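Local coordinates for uncharacterized protein (Thermus thermophilus HB8, PDB 6SCE) that is a DNA nuclease of Type III CRISPR defence that is switched on by binding cyclic oligoadenylate, at residues W92-L97 and L409-G414; A302-A307 and H401-D406; A551-E556 and N630-R635. One frame throughout, in Å; residues are numbered along the deposited sequence.

In the fold
The three contacts lie at or near the bound cyclic oligoadenylate, interaction 3 involving the probable nuclease domain. Interaction 2 holds the ligand directly. The nearest atom of interaction 1 is about 7 Å from the bound nucleic acid. For interaction 3, the nearest atom is about 4 Å from the bound nucleic acid. Interactions 1 and 2, with centres about 15 Å apart, share a sheet: strands 399-404 and 407-410 pair through a probable hydrogen bond from Leu-409 N to Tyr-402 O (2.8 Å). Interaction 3, its centre about 14 Å from that of interaction 2, meets it through the salt bridge Asp-406 OD1 to Arg-635 NE (2.7 Å). Interactions 1 and 3 do not touch.

Interaction 1 (W92-L97 and L409-G414); sequences WAVRFL and LLLDGG
Leu-411 meets Val-94 and Arg-95 in a small, wholly apolar contact where helix 90-100, of the N-terminal part of the chain, faces a hairpin turn at the edge of the sheet that contains strand 407-410, more than 300 residues on in the chain. No hydrogen bond crosses it. One methyl does the touching: CD1 of Leu-411 comes to 3.6 Å from Val-94 CG1, the two side chains meeting at about a right angle. The same methyl lies alongside the start of the Arg-95 chain, with CD1 of Leu-411 4.1 Å from Arg-95 CG. Val-94 presents CG1 because this branch extends opposite the backbone N (chi1 168°), outward from the helix. Leu-411 has a first torsion of -93°, well off a staggered position, and this twist swings its branched end toward the helix.

The backbone of Leu-411 is fixed by a type I turn from Leu-410 to Gly-413, closed by the bond from Gly-413 N to Leu-410 O (3.0 Å). A second bond, Leu-410 N to Gly-414 O (2.9 Å), ties the two arms of the hairpin. Only the aliphatic stem of Arg-95 serves the contact. One face of its guanidinium is covered near the rim by Trp-92 CZ3, 3.8 Å above the plane. NH1 of Arg-95 is hydrogen-bonded to Tyr-91 OH and makes a weak, long ion pair with Glu-70.

The two sheets joined here have the same strand order, 3-2-1-4-5-6-7, consistent with two CARF domains in one chain facing each other as the subunits of a CARF dimer do. Helix 384-393 packs on helix 90-100, its Leu-388 and Tyr-391 against Val-94, while Leu-411 also touches Tyr-91 of helix 90-100 and Ala-400 of strand 399-404.

Interaction 2 (A302-A307 and H401-D406); sequences AVPLYA and HYLDGD. With nucleotides of chain B.
Leu-403 extends its CG opposite the backbone N (chi1 178°), which carries CD2 from strand 401-404 into the angle between helix 303-307 and a bound adenine; its neighbour Tyr-402, with an equally extended chi1 of -179°, leaves the other side of the strand and reaches a phosphate. CD2 of Leu-403 is the hub of the protein contact, 3.9 Å from Val-303 CG1 and 4.0 Å from Ala-307 CB, with the ring of Pro-304 alongside. All the cross-segment contact between protein atoms is apolar.

The same groups receive the base of A4 of chain B. Pro-304 packs against one face, its CG 3.7 Å from N3 of A4. On the same side, Leu-403 CD2, 3.6 Å from N6 of A4, and Val-303 CG1, close to N6 and N1, lie toward the N6 rim, so that the three residues make an apolar surface against the base.

This placement is consistent with a Rossmann-like CARF domain: the helix that follows the first strand of the sheet, 293-297, brings its beginning to the nucleotide, and strand 399-404 delivers its C-terminal end beside it. The bend after that strand reads the Hoogsteen edge of the adenine. Gly-405 N donates to N7 of A4 at 3.0 Å (154° at the hydrogen), and N6 of A4 returns a bond of 3.1 Å to Gly-405 O; the positive phi of this glycine is part of the bend. Tyr-402 OH donates to OP1 of A1 of chain B at 2.6 Å, the phosphate oxygen lying in the plane of the ring at its edge. Asn-380 OD1 bonds to the backbone N of Leu-403, and Asp-406 OD2 forms a salt bridge with Arg-549 NH2.

Interaction 3 (A551-E556 and N630-R635); sequences ALWFVE and NPAPRR
Ala-551 and Ala-632 meet methyl to methyl, CB to CB at 3.8 Å. Beside them, Ala-551 CB also rests on Pro-633, 3.7 Å from its N, and the proline's CD completes the cradle round this methyl. Trp-553 also approaches Ala-632 with the benzo part of its indole, CZ2 of Trp-553 lying 3.9 Å from CB of Ala-632. With CG opposite the carbonyl carbon (chi1 -68°), the indole swings back along the strand toward the loop.

A water joins the two segments where no direct hydrogen bond does. It lies in the indole plane at the ring's edge, accepting from Trp-553 NE1 at 2.9 Å, and donates to Ala-632 O at 2.8 Å. The buried indole N-H and this loop carbonyl are thereby both satisfied, and the bridge helps to hold the indole in this orientation. The peptide bond between Ala-632 and Pro-633 is cis, which turns the chain sharply just where it packs on Ala-551.

Farther out, Phe-546 stacks with Trp-553, and Arg-584 of strand 584-592 touches both Trp-553 and Ala-632. Pro-633 packs on an adenine base of the bound RNA, so the loop stands between the activator and strand 551-558. That strand is central to a mixed sheet whose Asp-543, Glu-556 and Lys-558, in the pattern Asp...Glu-x-Lys, match the PD-(D/E)XK motif; with helix 561-579 over one face, the domain is probably of the restriction endonuclease-like fold.

Interaction 1 (W92-L97 and L409-G414)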
loop_
_atom_site.group_PDB
_atom_site.type_symbol
_atom_site.label_atom_id
_atom_site.label_comp_id
_atom_site.label_asym_id
_atom_site.label_seq_id
_atom_site.Cartn_x
_atom_site.Cartn_y
_atom_site.Cartn_z
ATOM N N TRP A 92 -8.805 13.133 -8.190
ATOM C CA TRP A 92 -8.598 14.452 -8.722
ATOM C C TRP A 92 -8.110 14.422 -10.153
ATOM O O TRP A 92 -8.445 15.301 -10.902
ATOM C CB TRP A 92 -7.677 15.272 -7.813
ATOM C CG TRP A 92 -8.413 15.780 -6.639
ATOM C CD1 TRP A 92 -8.342 15.357 -5.327
ATOM C CD2 TRP A 92 -9.418 16.785 -6.689
ATOM N NE1 TRP A 92 -9.244 16.084 -4.567
ATOM C CE2 TRP A 92 -9.905 16.964 -5.383
ATOM C CE3 TRP A 92 -9.934 17.570 -7.724
ATOM C CZ2 TRP A 92 -10.892 17.917 -5.082
ATOM C CZ3 TRP A 92 -10.914 18.511 -7.423
ATOM C CH2 TRP A 92 -11.381 18.659 -6.107
ATOM N N ALA A 93 -7.359 13.393 -10.543
ATOM C CA ALA A 93 -7.029 13.215 -11.950
ATOM C C ALA A 93 -8.310 13.102 -12.767
ATOM O O ALA A 93 -8.454 13.721 -13.836
ATOM C CB ALA A 93 -6.161 11.994 -12.153
ATOM N N VAL A 94 -9.251 12.321 -12.265
ATOM C CA VAL A 94 -10.493 12.150 -12.993
ATOM C C VAL A 94 -11.249 13.482 -13.136
ATOM O O VAL A 94 -11.727 13.807 -14.237
ATOM C CB VAL A 94 -11.389 11.112 -12.330
ATOM C CG1 VAL A 94 -12.786 11.148 -12.921
ATOM C CG2 VAL A 94 -10.788 9.722 -12.482
ATOM N N ARG A 95 -11.349 14.222 -12.048
ATOM C CA ARG A 95 -12.058 15.517 -12.061
ATOM C C ARG A 95 -11.363 16.570 -12.930
ATOM O O ARG A 95 -12.016 17.262 -13.723
ATOM C CB ARG A 95 -12.247 16.026 -10.665
ATOM C CG ARG A 95 -13.215 15.100 -9.907
ATOM C CD ARG A 95 -13.799 15.700 -8.690
ATOM N NE ARG A 95 -14.569 16.898 -9.023
ATOM C CZ ARG A 95 -14.941 17.796 -8.134
ATOM N NH1 ARG A 95 -14.671 17.617 -6.851
ATOM N NH2 ARG A 95 -15.590 18.887 -8.535
ATOM N N PHE A 96 -10.037 16.648 -12.827
ATOM C CA PHE A 96 -9.273 17.542 -13.691
ATOM C C PHE A 96 -9.377 17.140 -15.145
ATOM O O PHE A 96 -9.467 18.006 -16.009
ATOM C CB PHE A 96 -7.797 17.588 -13.282
ATOM C CG PHE A 96 -7.496 18.618 -12.255
ATOM C CD1 PHE A 96 -8.226 18.675 -11.073
ATOM C CD2 PHE A 96 -6.468 19.534 -12.444
ATOM C CE1 PHE A 96 -7.949 19.618 -10.114
ATOM C CE2 PHE A 96 -6.203 20.490 -11.482
ATOM C CZ PHE A 96 -6.924 20.516 -10.303
ATOM N N LEU A 97 -9.385 15.844 -15.445
ATOM C CA LEU A 97 -9.473 15.441 -16.841
ATOM C C LEU A 97 -10.807 15.924 -17.427
ATOM O O LEU A 97 -10.835 16.409 -18.566
ATOM C CB LEU A 97 -9.376 13.955 -17.019
ATOM C CG LEU A 97 -9.538 13.409 -18.436
ATOM C CD1 LEU A 97 -8.475 13.953 -19.376
ATOM C CD2 LEU A 97 -9.507 11.900 -18.389
ATOM N N LEU A 409 -16.366 8.639 -2.088
ATOM C CA LEU A 409 -16.711 9.806 -2.859
ATOM C C LEU A 409 -17.349 9.391 -4.162
ATOM O O LEU A 409 -16.844 8.520 -4.876
ATOM C CB LEU A 409 -15.475 10.619 -3.153
ATOM C CG LEU A 409 -14.596 10.875 -1.948
ATOM C CD1 LEU A 409 -13.395 11.672 -2.410
ATOM C CD2 LEU A 409 -15.388 11.596 -0.854
ATOM N N LEU A 410 -18.494 9.984 -4.479
ATOM C CA LEU A 410 -19.174 9.718 -5.729
ATOM C C LEU A 410 -18.662 10.736 -6.725
ATOM O O LEU A 410 -18.623 11.935 -6.430
ATOM C CB LEU A 410 -20.705 9.874 -5.569
ATOM C CG LEU A 410 -21.290 9.118 -4.382
ATOM C CD1 LEU A 410 -22.804 9.358 -4.348
ATOM C CD2 LEU A 410 -20.983 7.631 -4.495
ATOM N N LEU A 411 -18.246 10.276 -7.899
ATOM C CA LEU A 411 -17.602 11.171 -8.845
ATOM C C LEU A 411 -18.501 12.340 -9.330
ATOM O O LEU A 411 -17.994 13.421 -9.546
ATOM C CB LEU A 411 -17.030 10.392 -10.025
ATOM C CG LEU A 411 -15.543 10.010 -9.794
ATOM C CD1 LEU A 411 -14.641 11.230 -9.815
ATOM C CD2 LEU A 411 -15.355 9.235 -8.488
ATOM N N ASP A 412 -19.805 12.131 -9.460
ATOM C CA ASP A 412 -20.716 13.219 -9.834
ATOM C C ASP A 412 -21.266 14.041 -8.649
ATOM O O ASP A 412 -22.105 14.910 -8.850
ATOM C CB ASP A 412 -21.851 12.693 -10.699
ATOM C CG ASP A 412 -21.375 12.164 -12.037
ATOM O OD1 ASP A 412 -20.405 12.686 -12.588
ATOM O OD2 ASP A 412 -21.981 11.227 -12.541
ATOM N N GLY A 413 -20.759 13.795 -7.446
ATOM C CA GLY A 413 -21.068 14.564 -6.255
ATOM C C GLY A 413 -21.802 13.746 -5.204
ATOM O O GLY A 413 -22.608 12.893 -5.538
ATOM N N GLY A 414 -21.521 14.039 -3.954
ATOM C CA GLY A 414 -22.052 13.318 -2.822
ATOM C C GLY A 414 -21.079 12.229 -2.362
ATOM O O GLY A 414 -20.036 11.996 -3.009
#

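Interaction 2 (A302-A307 and H401-D406)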
loop_
_atom_site.group_PDB
_atom_site.type_symbol
_atom_site.label_atom_id
_atom_site.label_comp_id
_atom_site.label_asym_id
_atom_site.label_seq_id
_atom_site.Cartn_x
_atom_site.Cartn_y
_atom_site.Cartn_z
ATOM N N ALA A 302 -5.724 -3.551 -0.902
ATOM C CA ALA A 302 -6.939 -4.358 -0.978
ATOM C C ALA A 302 -8.178 -3.647 -0.430
ATOM O O ALA A 302 -9.265 -3.937 -0.853
ATOM C CB ALA A 302 -6.742 -5.656 -0.216
ATOM N N VAL A 303 -8.010 -2.715 0.509
ATOM C CA VAL A 303 -9.182 -2.132 1.187
ATOM C C VAL A 303 -10.191 -1.453 0.231
ATOM O O VAL A 303 -11.378 -1.660 0.375
ATOM C CB VAL A 303 -8.765 -1.201 2.345
ATOM C CG1 VAL A 303 -9.931 -0.379 2.855
ATOM C CG2 VAL A 303 -8.173 -2.024 3.493
ATOM N N PRO A 304 -9.725 -0.655 -0.758
ATOM C CA PRO A 304 -10.687 -0.028 -1.650
ATOM C C PRO A 304 -11.530 -1.013 -2.428
ATOM O O PRO A 304 -12.727 -0.796 -2.654
ATOM C CB PRO A 304 -9.805 0.810 -2.586
ATOM C CG PRO A 304 -8.595 1.140 -1.754
ATOM C CD PRO A 304 -8.370 -0.107 -0.929
ATOM N N LEU A 305 -10.916 -2.104 -2.857
ATOM C CA LEU A 305 -11.647 -3.142 -3.545
ATOM C C LEU A 305 -12.665 -3.803 -2.634
ATOM O O LEU A 305 -13.782 -4.113 -3.041
ATOM C CB LEU A 305 -10.680 -4.199 -4.059
ATOM C CG LEU A 305 -11.265 -5.280 -4.980
ATOM C CD1 LEU A 305 -12.147 -4.780 -6.096
ATOM C CD2 LEU A 305 -10.086 -6.044 -5.565
ATOM N N TYR A 306 -12.273 -4.018 -1.395
ATOM C CA TYR A 306 -13.180 -4.598 -0.413
ATOM C C TYR A 306 -14.360 -3.640 -0.118
ATOM O O TYR A 306 -15.496 -4.068 -0.030
ATOM C CB TYR A 306 -12.431 -4.916 0.849
ATOM C CG TYR A 306 -13.236 -5.712 1.840
ATOM C CD1 TYR A 306 -13.821 -6.905 1.471
ATOM C CD2 TYR A 306 -13.384 -5.293 3.139
ATOM C CE1 TYR A 306 -14.554 -7.663 2.360
ATOM C CE2 TYR A 306 -14.113 -6.049 4.052
ATOM C CZ TYR A 306 -14.696 -7.228 3.653
ATOM O OH TYR A 306 -15.427 -7.995 4.531
ATOM N N ALA A 307 -14.065 -2.350 0.035
ATOM C CA ALA A 307 -15.113 -1.362 0.220
ATOM C C ALA A 307 -16.064 -1.380 -0.939
ATOM O O ALA A 307 -17.279 -1.320 -0.755
ATOM C CB ALA A 307 -14.522 0.030 0.401
ATOM N N HIS A 401 -16.957 5.649 -8.149
ATOM C CA HIS A 401 -16.643 6.077 -6.792
ATOM C C HIS A 401 -15.175 5.946 -6.507
ATOM O O HIS A 401 -14.439 5.276 -7.236
ATOM C CB HIS A 401 -17.450 5.286 -5.765
ATOM C CG HIS A 401 -17.063 3.846 -5.672
ATOM N ND1 HIS A 401 -17.840 2.833 -6.193
ATOM C CD2 HIS A 401 -15.984 3.244 -5.115
ATOM C CE1 HIS A 401 -17.241 1.668 -5.981
ATOM N NE2 HIS A 401 -16.120 1.888 -5.327
ATOM N N TYR A 402 -14.773 6.582 -5.436
ATOM C CA TYR A 402 -13.410 6.550 -4.954
ATOM C C TYR A 402 -13.456 6.551 -3.441
ATOM O O TYR A 402 -13.930 7.524 -2.815
ATOM C CB TYR A 402 -12.653 7.770 -5.477
ATOM C CG TYR A 402 -11.208 7.824 -5.061
ATOM C CD1 TYR A 402 -10.833 8.395 -3.866
ATOM C CD2 TYR A 402 -10.198 7.325 -5.901
ATOM C CE1 TYR A 402 -9.509 8.455 -3.477
ATOM C CE2 TYR A 402 -8.866 7.361 -5.506
ATOM C CZ TYR A 402 -8.522 7.925 -4.301
ATOM O OH TYR A 402 -7.209 7.970 -3.865
ATOM N N LEU A 403 -12.924 5.501 -2.822
ATOM C CA LEU A 403 -12.794 5.474 -1.366
ATOM C C LEU A 403 -11.775 6.464 -0.893
ATOM O O LEU A 403 -10.631 6.448 -1.329
ATOM C CB LEU A 403 -12.426 4.084 -0.846
ATOM C CG LEU A 403 -12.225 3.967 0.680
ATOM C CD1 LEU A 403 -13.559 4.001 1.405
ATOM C CD2 LEU A 403 -11.535 2.652 1.017
ATOM N N ASP A 404 -12.201 7.349 0.005
ATOM C CA ASP A 404 -11.311 8.286 0.622
ATOM C C ASP A 404 -11.303 7.980 2.117
ATOM O O ASP A 404 -12.095 8.553 2.883
ATOM C CB ASP A 404 -11.783 9.714 0.337
ATOM C CG ASP A 404 -10.919 10.759 1.029
ATOM O OD1 ASP A 404 -9.723 10.505 1.245
ATOM O OD2 ASP A 404 -11.456 11.828 1.413
ATOM N N GLY A 405 -10.412 7.076 2.525
ATOM C CA GLY A 405 -10.320 6.624 3.918
ATOM C C GLY A 405 -11.482 5.712 4.241
ATOM O O GLY A 405 -11.438 4.510 3.965
ATOM N N ASP A 406 -12.531 6.302 4.814
ATOM C CA ASP A 406 -13.705 5.557 5.302
ATOM C C ASP A 406 -15.048 5.789 4.603
ATOM O O ASP A 406 -16.048 5.182 4.976
ATOM C CB ASP A 406 -13.897 5.847 6.789
ATOM C CG ASP A 406 -14.259 7.287 7.056
ATOM O OD1 ASP A 406 -13.639 8.176 6.460
ATOM O OD2 ASP A 406 -15.184 7.537 7.859
ATOM P P A B 4 -2.839 1.685 -4.879
ATOM O OP1 A B 4 -1.786 2.079 -3.901
ATOM O OP2 A B 4 -3.498 0.338 -4.748
ATOM O "O5'" A B 4 -3.949 2.834 -4.901
ATOM C "C5'" A B 4 -4.881 2.885 -3.810
ATOM C "C4'" A B 4 -5.353 4.311 -3.660
ATOM O "O4'" A B 4 -6.527 4.347 -2.799
ATOM C "C3'" A B 4 -4.318 5.219 -3.010
ATOM O "O3'" A B 4 -4.335 6.568 -3.469
ATOM C "C2'" A B 4 -4.773 5.187 -1.549
ATOM O "O2'" A B 4 -4.259 6.260 -0.794
ATOM C "C1'" A B 4 -6.276 5.253 -1.751
ATOM N N9 A B 4 -7.070 4.899 -0.583
ATOM C C8 A B 4 -8.090 5.666 -0.078
ATOM N N7 A B 4 -8.613 5.162 1.010
ATOM C C5 A B 4 -7.872 4.012 1.263
ATOM C C6 A B 4 -7.934 3.040 2.284
ATOM N N6 A B 4 -8.786 3.080 3.314
ATOM N N1 A B 4 -7.025 2.033 2.238
ATOM C C2 A B 4 -6.147 2.008 1.226
ATOM N N3 A B 4 -6.010 2.852 0.199
ATOM C C4 A B 4 -6.913 3.840 0.273
ATOM P P A B 1 -4.097 6.984 -4.996
ATOM O OP1 A B 1 -5.384 7.447 -5.607
ATOM O OP2 A B 1 -3.338 5.901 -5.734
ATOM O "O5'" A B 1 -3.191 8.285 -4.813
ATOM C "C5'" A B 1 -1.770 8.200 -4.742
ATOM C "C4'" A B 1 -1.273 9.361 -3.914
ATOM O "O4'" A B 1 -1.595 9.128 -2.517
ATOM C "C3'" A B 1 0.244 9.563 -3.997
ATOM O "O3'" A B 1 0.498 10.629 -4.921
ATOM C "C2'" A B 1 0.625 9.883 -2.544
ATOM O "O2'" A B 1 0.526 11.265 -2.277
ATOM C "C1'" A B 1 -0.412 9.099 -1.751
ATOM N N9 A B 1 -0.064 7.699 -1.500
ATOM C C8 A B 1 -0.885 6.620 -1.675
ATOM N N7 A B 1 -0.298 5.495 -1.355
ATOM C C5 A B 1 0.967 5.860 -0.926
ATOM C C6 A B 1 2.062 5.110 -0.457
ATOM N N6 A B 1 2.047 3.784 -0.352
ATOM N N1 A B 1 3.183 5.788 -0.108
ATOM C C2 A B 1 3.181 7.123 -0.237
ATOM N N3 A B 1 2.215 7.927 -0.680
ATOM C C4 A B 1 1.121 7.223 -1.015
#

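Interaction 3 (A551-E556 and N630-R635)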
loop_
_atom_site.group_PDB
_atom_site.type_symbol
_atom_site.label_atom_id
_atom_site.label_comp_id
_atom_site.label_asym_id
_atom_site.label_seq_id
_atom_site.Cartn_x
_atom_site.Cartn_y
_atom_site.Cartn_z
ATOM N N ALA A 551 -9.885 0.447 7.881
ATOM C CA ALA A 551 -8.544 0.208 8.410
ATOM C C ALA A 551 -8.514 -1.135 9.128
ATOM O O ALA A 551 -9.355 -1.429 9.983
ATOM C CB ALA A 551 -8.105 1.326 9.327
ATOM N N LEU A 552 -7.567 -1.974 8.722
ATOM C CA LEU A 552 -7.281 -3.223 9.420
ATOM C C LEU A 552 -6.254 -2.952 10.513
ATOM O O LEU A 552 -5.328 -2.149 10.332
ATOM C CB LEU A 552 -6.709 -4.260 8.453
ATOM C CG LEU A 552 -6.688 -5.697 8.972
ATOM C CD1 LEU A 552 -8.063 -6.213 9.288
ATOM C CD2 LEU A 552 -6.062 -6.566 7.890
ATOM N N TRP A 553 -6.418 -3.629 11.647
ATOM C CA TRP A 553 -5.501 -3.499 12.785
ATOM C C TRP A 553 -5.037 -4.885 13.194
ATOM O O TRP A 553 -5.852 -5.797 13.304
ATOM C CB TRP A 553 -6.206 -2.898 14.008
ATOM C CG TRP A 553 -6.622 -1.461 13.901
ATOM C CD1 TRP A 553 -7.639 -0.956 13.150
ATOM C CD2 TRP A 553 -6.084 -0.366 14.637
ATOM N NE1 TRP A 553 -7.729 0.410 13.328
ATOM C CE2 TRP A 553 -6.799 0.792 14.250
ATOM C CE3 TRP A 553 -5.057 -0.244 15.583
ATOM C CZ2 TRP A 553 -6.518 2.052 14.772
ATOM C CZ3 TRP A 553 -4.764 1.000 16.076
ATOM C CH2 TRP A 553 -5.490 2.143 15.667
ATOM N N PHE A 554 -3.731 -5.021 13.405
ATOM C CA PHE A 554 -3.152 -6.198 14.021
ATOM C C PHE A 554 -2.800 -5.848 15.458
ATOM O O PHE A 554 -2.348 -4.736 15.741
ATOM C CB PHE A 554 -1.888 -6.628 13.282
ATOM C CG PHE A 554 -2.135 -7.074 11.875
ATOM C CD1 PHE A 554 -3.186 -7.930 11.576
ATOM C CD2 PHE A 554 -1.310 -6.647 10.846
ATOM C CE1 PHE A 554 -3.415 -8.339 10.275
ATOM C CE2 PHE A 554 -1.532 -7.060 9.545
ATOM C CZ PHE A 554 -2.568 -7.910 9.259
ATOM N N VAL A 555 -2.991 -6.814 16.350
ATOM C CA VAL A 555 -2.781 -6.600 17.777
ATOM C C VAL A 555 -1.584 -7.429 18.241
ATOM O O VAL A 555 -1.449 -8.613 17.861
ATOM C CB VAL A 555 -4.018 -7.016 18.597
ATOM C CG1 VAL A 555 -3.812 -6.718 20.083
ATOM C CG2 VAL A 555 -5.266 -6.313 18.089
ATOM N N GLU A 556 -0.708 -6.805 19.034
ATOM C CA GLU A 556 0.404 -7.537 19.681
ATOM C C GLU A 556 0.266 -7.329 21.180
ATOM O O GLU A 556 0.144 -6.190 21.625
ATOM C CB GLU A 556 1.770 -7.039 19.192
ATOM C CG GLU A 556 2.986 -7.730 19.813
ATOM C CD GLU A 556 3.207 -9.153 19.324
ATOM O OE1 GLU A 556 2.603 -9.557 18.308
ATOM O OE2 GLU A 556 4.006 -9.873 19.956
ATOM N N ASN A 630 -4.744 9.740 16.074
ATOM C CA ASN A 630 -4.536 9.836 14.612
ATOM C C ASN A 630 -5.529 8.875 13.951
ATOM O O ASN A 630 -5.199 7.704 13.737
ATOM C CB ASN A 630 -3.100 9.451 14.217
ATOM C CG ASN A 630 -2.052 10.398 14.789
ATOM O OD1 ASN A 630 -2.268 11.609 14.876
ATOM N ND2 ASN A 630 -0.900 9.843 15.174
ATOM N N PRO A 631 -6.746 9.356 13.634
ATOM C CA PRO A 631 -7.825 8.460 13.179
ATOM C C PRO A 631 -7.445 7.564 11.984
ATOM O O PRO A 631 -6.774 8.021 11.063
ATOM C CB PRO A 631 -8.951 9.426 12.791
ATOM C CG PRO A 631 -8.675 10.678 13.565
ATOM C CD PRO A 631 -7.183 10.765 13.698
ATOM N N ALA A 632 -7.848 6.297 12.040
ATOM C CA ALA A 632 -7.606 5.331 10.974
ATOM C C ALA A 632 -8.958 4.867 10.476
ATOM O O ALA A 632 -9.790 4.474 11.294
ATOM C CB ALA A 632 -6.819 4.137 11.508
ATOM N N PRO A 633 -9.199 4.865 9.159
ATOM C CA PRO A 633 -8.252 5.314 8.108
ATOM C C PRO A 633 -8.247 6.833 7.933
ATOM O O PRO A 633 -9.199 7.491 8.341
ATOM C CB PRO A 633 -8.843 4.683 6.845
ATOM C CG PRO A 633 -10.309 4.726 7.101
ATOM C CD PRO A 633 -10.474 4.419 8.582
ATOM N N ARG A 634 -7.205 7.384 7.318
ATOM C CA ARG A 634 -7.115 8.836 7.100
ATOM C C ARG A 634 -8.011 9.247 5.944
ATOM O O ARG A 634 -8.125 8.518 4.955
ATOM C CB ARG A 634 -5.680 9.264 6.797
ATOM C CG ARG A 634 -4.711 8.985 7.935
ATOM C CD ARG A 634 -3.289 9.410 7.598
ATOM N NE ARG A 634 -2.436 8.292 7.169
ATOM C CZ ARG A 634 -2.185 7.932 5.907
ATOM N NH1 ARG A 634 -1.378 6.902 5.674
ATOM N NH2 ARG A 634 -2.748 8.567 4.878
ATOM N N ARG A 635 -8.667 10.395 6.082
ATOM C CA ARG A 635 -9.391 11.012 4.964
ATOM C C ARG A 635 -8.468 12.027 4.308
ATOM O O ARG A 635 -8.030 12.963 4.962
ATOM C CB ARG A 635 -10.633 11.747 5.448
ATOM C CG ARG A 635 -11.752 10.859 5.946
ATOM C CD ARG A 635 -12.979 11.702 6.269
ATOM N NE ARG A 635 -14.109 10.863 6.642
ATOM C CZ ARG A 635 -15.340 11.313 6.882
ATOM N NH1 ARG A 635 -15.614 12.613 6.792
ATOM N NH2 ARG A 635 -16.303 10.458 7.214
HETATM O O HOH W 1 -9.974 1.858 12.242
#